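Local coordinates for inactivation-no-after-potential D protein (Drosophila melanogaster, PDB 5F67) that probably scaffolds phototransduction proteins in the fly eye and through its third PDZ domain binds the tail of the TRP channel, at residues Q28-G33 with E97-M102; L73-Q78 with T101-T106. One frame throughout, in Å; residues are numbered along the deposited sequence.

Interaction 1. Residues Q28-G33 with E97-M102; sequences QVRKEG and EGVVTM
Val29 and Val100 form the hydrogen-bonded pair where the first and last strands of this PDZ domain run antiparallel. Val29 N gives a nearly straight bond to Val100 O, and Val100 N returns one of 2.8 Å to Val29 O. Next along, Lys31 N bonds to Gly98 O, also at 2.8 Å; Gly98 has a positive phi of 72°, which suits a residue lacking CB. The side chain of Lys31 takes its ammonium to the carbonyls of Leu93 and Ala96, at the end of helix 86-95, while the rest of it packs on the backbone of the bound peptide.

Apolar contact is made on the inner face, where branched Val29, a good strand former, sets CG2 3.7 Å from Met102 CE. The unbranched thioether bends at chi3 (-76°) to reach it.

On the exposed face Gln28, Arg30, Val99 and Thr101 mix polar and apolar groups; long Arg30 and Gln28 suit solvent. Val99 CG2 lies over one face of the Arg30 guanidinium, offset toward its rim, 3.5 Å from CZ of Arg30. Gln28, folded at chi2 (-72°), lies alongside Thr101, and Thr101 OG1 donates to Gln28 OE1 at 2.8 Å, only slightly tilted from the amide plane.

Interaction 2. Residues L73-Q78 with T101-T106; sequences LLAVNQ and TMILLT
A classic beta bulge interrupts the pairing: Leu74 and Ala75 both face Ile103, and the register moves by one residue. Leu74 N bonds to Ile103 O at 2.8 Å, while Ile103 N returns a longer bond of 3.1 Å to Ala75 O. The extra residue is accommodated by the helix-like psi of Leu74, -26°, with Ala75 back in an extended conformation.

The bulge turns Leu74 toward the partner strand, where its side chain crosses that of Ile103 at about a right angle. Leu74 CB meets Ile103 CG2, and Leu74 CD1 goes on to Leu105 CB, 3.9 Å away. Ala75, with only a methyl group, admits the extended arm of Ile103, whose CD1 comes to 3.8 Å from Ala75 CB. Ile17 of helix 17-20 covers this apolar face.

On the other face Leu73 CD1 touches Leu104 CD2 at 3.8 Å and also meets Met102 CB. Leu93 of helix 86-95 packs against Leu73, Val76 and Met102 here, so aliphatic chains suit a face buried in the core.

At the far end Asn77 grips the backbone of Thr101 twice. Asn77 N gives a short bond of 2.6 Å to Thr101 O, and Asn77 OD1 accepts Thr101 N at 2.9 Å. A chi1 of -69° swings the amide back to the strand. Asn77 and Gln78 have the backbone angles of a type II' turn leading into strand 79-80, an unusual conformation for Asn77 as a residue with a side chain. The whole is a bulged antiparallel strand pair of the PDZ beta-sandwich, with helix 86-95 against its Leu73 face.

Overall arrangement
Interactions 1 and 2 lie on the two sides of strand 99-105, their centres about 12 Å apart. Within the sheet, strand 99-105 has strand 25-30 as one neighbour and strand 72-76 as the other, so the last strand of the domain ties an early strand to one from the middle of the chain. Both contacts end on this same strand and share Thr101 and Met102; Val100 CG1 and Val76 CG1 also touch directly. The centre of interaction 2 lies about 4 Å from the centre of the chain, that of interaction 1 about 11 Å. The closing strand thus joins the buried core to a pairing whose Lys31 packs on the bound peptide.

Interaction 1. Residues Q28-G33 with E97-M102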
loop_
_atom_site.group_PDB
_atom_site.type_symbol
_atom_site.label_atom_id
_atom_site.label_comp_id
_atom_site.label_asym_id
_atom_site.label_seq_id
_atom_site.Cartn_x
_atom_site.Cartn_y
_atom_site.Cartn_z
ATOM N N GLN A 28 -1.181 -10.058 -2.083
ATOM C CA GLN A 28 -2.003 -10.037 -3.287
ATOM C C GLN A 28 -3.386 -9.570 -2.869
ATOM O O GLN A 28 -4.116 -10.304 -2.202
ATOM C CB GLN A 28 -2.112 -11.454 -3.872
ATOM C CG GLN A 28 -0.756 -12.125 -4.162
ATOM C CD GLN A 28 -0.032 -11.523 -5.361
ATOM O OE1 GLN A 28 -0.570 -10.659 -6.071
ATOM N NE2 GLN A 28 1.205 -11.972 -5.591
ATOM N N VAL A 29 -3.763 -8.356 -3.258
ATOM C CA VAL A 29 -4.999 -7.781 -2.742
ATOM C C VAL A 29 -5.957 -7.465 -3.887
ATOM O O VAL A 29 -5.616 -6.709 -4.797
ATOM C CB VAL A 29 -4.714 -6.495 -1.958
ATOM C CG1 VAL A 29 -6.014 -5.909 -1.402
ATOM C CG2 VAL A 29 -3.712 -6.777 -0.835
ATOM N N ARG A 30 -7.154 -8.046 -3.849
ATOM C CA ARG A 30 -8.108 -7.804 -4.925
ATOM C C ARG A 30 -8.801 -6.462 -4.758
ATOM O O ARG A 30 -9.358 -6.158 -3.691
ATOM C CB ARG A 30 -9.146 -8.934 -5.004
ATOM C CG ARG A 30 -10.038 -8.866 -6.257
ATOM C CD ARG A 30 -11.025 -10.047 -6.327
ATOM N NE ARG A 30 -10.286 -11.304 -6.196
ATOM C CZ ARG A 30 -9.767 -11.988 -7.212
ATOM N NH1 ARG A 30 -9.939 -11.570 -8.466
ATOM N NH2 ARG A 30 -9.078 -13.099 -6.970
ATOM N N LYS A 31 -8.772 -5.655 -5.818
ATOM C CA LYS A 31 -9.470 -4.377 -5.787
ATOM C C LYS A 31 -10.931 -4.652 -6.059
ATOM O O LYS A 31 -11.297 -5.081 -7.154
ATOM C CB LYS A 31 -8.920 -3.411 -6.840
ATOM C CG LYS A 31 -9.594 -2.049 -6.776
ATOM C CD LYS A 31 -9.013 -1.086 -7.799
ATOM C CE LYS A 31 -7.772 -0.396 -7.271
ATOM N NZ LYS A 31 -7.361 0.656 -8.244
ATOM N N GLU A 32 -11.766 -4.447 -5.046
ATOM C CA GLU A 32 -13.206 -4.562 -5.223
ATOM C C GLU A 32 -13.775 -3.222 -4.772
ATOM O O GLU A 32 -14.045 -3.013 -3.583
ATOM C CB GLU A 32 -13.754 -5.748 -4.418
ATOM C CG GLU A 32 -13.047 -7.072 -4.765
ATOM C CD GLU A 32 -13.611 -8.279 -4.029
ATOM O OE1 GLU A 32 -13.742 -8.230 -2.783
ATOM O OE2 GLU A 32 -13.928 -9.288 -4.698
ATOM N N GLY A 33 -13.893 -2.297 -5.722
ATOM C CA GLY A 33 -14.217 -0.918 -5.395
ATOM C C GLY A 33 -12.943 -0.165 -5.039
ATOM O O GLY A 33 -12.629 0.880 -5.619
ATOM N N GLU A 97 -5.997 -2.846 -11.579
ATOM C CA GLU A 97 -7.295 -3.511 -11.515
ATOM C C GLU A 97 -7.088 -4.952 -11.103
ATOM O O GLU A 97 -5.996 -5.491 -11.260
ATOM C CB GLU A 97 -7.973 -3.523 -12.887
ATOM C CG GLU A 97 -8.130 -2.168 -13.567
ATOM C CD GLU A 97 -8.520 -2.313 -15.034
ATOM O OE1 GLU A 97 -8.207 -1.407 -15.835
ATOM O OE2 GLU A 97 -9.137 -3.342 -15.389
ATOM N N GLY A 98 -8.144 -5.576 -10.593
ATOM C CA GLY A 98 -8.097 -6.987 -10.265
ATOM C C GLY A 98 -7.244 -7.239 -9.044
ATOM O O GLY A 98 -7.254 -6.443 -8.094
ATOM N N VAL A 99 -6.496 -8.336 -9.068
ATOM C CA VAL A 99 -5.550 -8.627 -7.989
ATOM C C VAL A 99 -4.289 -7.781 -8.122
ATOM O O VAL A 99 -3.550 -7.887 -9.104
ATOM C CB VAL A 99 -5.172 -10.104 -7.964
ATOM C CG1 VAL A 99 -4.183 -10.389 -6.824
ATOM C CG2 VAL A 99 -6.426 -10.944 -7.770
ATOM N N VAL A 100 -4.043 -6.959 -7.104
ATOM C CA VAL A 100 -2.932 -6.022 -7.127
ATOM C C VAL A 100 -1.848 -6.557 -6.212
ATOM O O VAL A 100 -2.096 -6.838 -5.035
ATOM C CB VAL A 100 -3.374 -4.617 -6.665
ATOM C CG1 VAL A 100 -2.205 -3.618 -6.780
ATOM C CG2 VAL A 100 -4.571 -4.137 -7.487
ATOM N N THR A 101 -0.658 -6.737 -6.774
ATOM C CA THR A 101 0.477 -7.260 -6.037
ATOM C C THR A 101 1.168 -6.074 -5.385
ATOM O O THR A 101 1.507 -5.097 -6.061
ATOM C CB THR A 101 1.483 -7.917 -6.984
ATOM O OG1 THR A 101 0.838 -8.950 -7.736
ATOM C CG2 THR A 101 2.664 -8.510 -6.194
ATOM N N MET A 102 1.372 -6.135 -4.075
ATOM C CA MET A 102 2.126 -5.079 -3.421
ATOM C C MET A 102 3.269 -5.690 -2.624
ATOM O O MET A 102 3.105 -6.733 -1.996
ATOM C CB MET A 102 1.218 -4.274 -2.492
ATOM C CG MET A 102 0.135 -3.494 -3.241
ATOM S SD MET A 102 -0.801 -2.417 -2.142
ATOM C CE MET A 102 -1.850 -3.599 -1.294
#

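Interaction 2. Residues L73-Q78 with T101-T106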
loop_
_atom_site.group_PDB
_atom_site.type_symbol
_atom_site.label_atom_id
_atom_site.label_comp_id
_atom_site.label_asym_id
_atom_site.label_seq_id
_atom_site.Cartn_x
_atom_site.Cartn_y
_atom_site.Cartn_z
ATOM N N LEU A 73 5.603 0.968 1.233
ATOM C CA LEU A 73 5.157 0.390 -0.032
ATOM C C LEU A 73 6.303 0.435 -1.036
ATOM O O LEU A 73 6.755 1.526 -1.433
ATOM C CB LEU A 73 3.947 1.176 -0.569
ATOM C CG LEU A 73 3.447 0.723 -1.939
ATOM C CD1 LEU A 73 2.903 -0.700 -1.887
ATOM C CD2 LEU A 73 2.381 1.690 -2.462
ATOM N N LEU A 74 6.784 -0.744 -1.431
ATOM C CA LEU A 74 8.002 -0.841 -2.233
ATOM C C LEU A 74 7.744 -1.148 -3.713
ATOM O O LEU A 74 8.559 -0.805 -4.569
ATOM C CB LEU A 74 8.938 -1.890 -1.627
ATOM C CG LEU A 74 9.306 -1.604 -0.167
ATOM C CD1 LEU A 74 10.039 -2.790 0.448
ATOM C CD2 LEU A 74 10.169 -0.369 -0.079
ATOM N N ALA A 75 6.619 -1.786 -4.017
ATOM C CA ALA A 75 6.221 -1.994 -5.414
ATOM C C ALA A 75 4.723 -2.194 -5.550
ATOM O O ALA A 75 4.068 -2.678 -4.626
ATOM C CB ALA A 75 6.956 -3.186 -6.007
ATOM N N VAL A 76 4.193 -1.822 -6.712
ATOM C CA VAL A 76 2.804 -2.105 -7.072
ATOM C C VAL A 76 2.858 -2.877 -8.380
ATOM O O VAL A 76 3.282 -2.323 -9.402
ATOM C CB VAL A 76 2.014 -0.813 -7.277
ATOM C CG1 VAL A 76 0.572 -1.131 -7.722
ATOM C CG2 VAL A 76 2.008 0.001 -5.990
ATOM N N ASN A 77 2.427 -4.139 -8.353
ATOM C CA ASN A 77 2.628 -5.034 -9.494
ATOM C C ASN A 77 4.093 -4.984 -9.913
ATOM O O ASN A 77 4.965 -5.136 -9.059
ATOM C CB ASN A 77 1.662 -4.728 -10.649
ATOM C CG ASN A 77 0.221 -5.087 -10.308
ATOM O OD1 ASN A 77 -0.034 -6.017 -9.540
ATOM N ND2 ASN A 77 -0.730 -4.346 -10.869
ATOM N N GLN A 78 4.380 -4.744 -11.190
ATOM C CA GLN A 78 5.783 -4.716 -11.624
ATOM C C GLN A 78 6.422 -3.326 -11.572
ATOM O O GLN A 78 7.559 -3.147 -12.012
ATOM C CB GLN A 78 5.931 -5.319 -13.026
ATOM C CG GLN A 78 5.973 -6.845 -13.042
ATOM C CD GLN A 78 7.281 -7.397 -12.484
ATOM O OE1 GLN A 78 8.340 -7.277 -13.110
ATOM N NE2 GLN A 78 7.213 -7.996 -11.299
ATOM N N THR A 101 -0.658 -6.737 -6.774
ATOM C CA THR A 101 0.477 -7.260 -6.037
ATOM C C THR A 101 1.168 -6.074 -5.385
ATOM O O THR A 101 1.507 -5.097 -6.061
ATOM C CB THR A 101 1.483 -7.917 -6.984
ATOM O OG1 THR A 101 0.838 -8.950 -7.736
ATOM C CG2 THR A 101 2.664 -8.510 -6.194
ATOM N N MET A 102 1.372 -6.135 -4.075
ATOM C CA MET A 102 2.126 -5.079 -3.421
ATOM C C MET A 102 3.269 -5.690 -2.624
ATOM O O MET A 102 3.105 -6.733 -1.996
ATOM C CB MET A 102 1.218 -4.274 -2.492
ATOM C CG MET A 102 0.135 -3.494 -3.241
ATOM S SD MET A 102 -0.801 -2.417 -2.142
ATOM C CE MET A 102 -1.850 -3.599 -1.294
ATOM N N ILE A 103 4.427 -5.038 -2.661
ATOM C CA ILE A 103 5.526 -5.461 -1.818
ATOM C C ILE A 103 5.570 -4.465 -0.687
ATOM O O ILE A 103 5.650 -3.250 -0.913
ATOM C CB ILE A 103 6.872 -5.447 -2.559
ATOM C CG1 ILE A 103 6.854 -6.494 -3.680
ATOM C CG2 ILE A 103 8.000 -5.772 -1.592
ATOM C CD1 ILE A 103 8.125 -6.524 -4.509
ATOM N N LEU A 104 5.498 -4.984 0.532
ATOM C CA LEU A 104 5.383 -4.148 1.720
ATOM C C LEU A 104 6.462 -4.493 2.726
ATOM O O LEU A 104 6.876 -5.640 2.830
ATOM C CB LEU A 104 4.018 -4.374 2.375
ATOM C CG LEU A 104 2.782 -3.925 1.593
ATOM C CD1 LEU A 104 1.514 -4.492 2.236
ATOM C CD2 LEU A 104 2.713 -2.398 1.500
ATOM N N LEU A 105 6.893 -3.502 3.497
ATOM C CA LEU A 105 7.877 -3.739 4.551
ATOM C C LEU A 105 7.339 -3.203 5.871
ATOM O O LEU A 105 7.082 -1.999 6.010
ATOM C CB LEU A 105 9.204 -3.046 4.216
ATOM C CG LEU A 105 10.286 -3.117 5.302
ATOM C CD1 LEU A 105 10.793 -4.548 5.500
ATOM C CD2 LEU A 105 11.439 -2.203 4.949
ATOM N N THR A 106 7.140 -4.094 6.835
ATOM C CA THR A 106 6.700 -3.667 8.161
ATOM C C THR A 106 7.945 -3.369 8.971
ATOM O O THR A 106 8.856 -4.200 9.047
ATOM C CB THR A 106 5.863 -4.762 8.870
ATOM O OG1 THR A 106 4.655 -4.989 8.138
ATOM C CG2 THR A 106 5.491 -4.328 10.283
#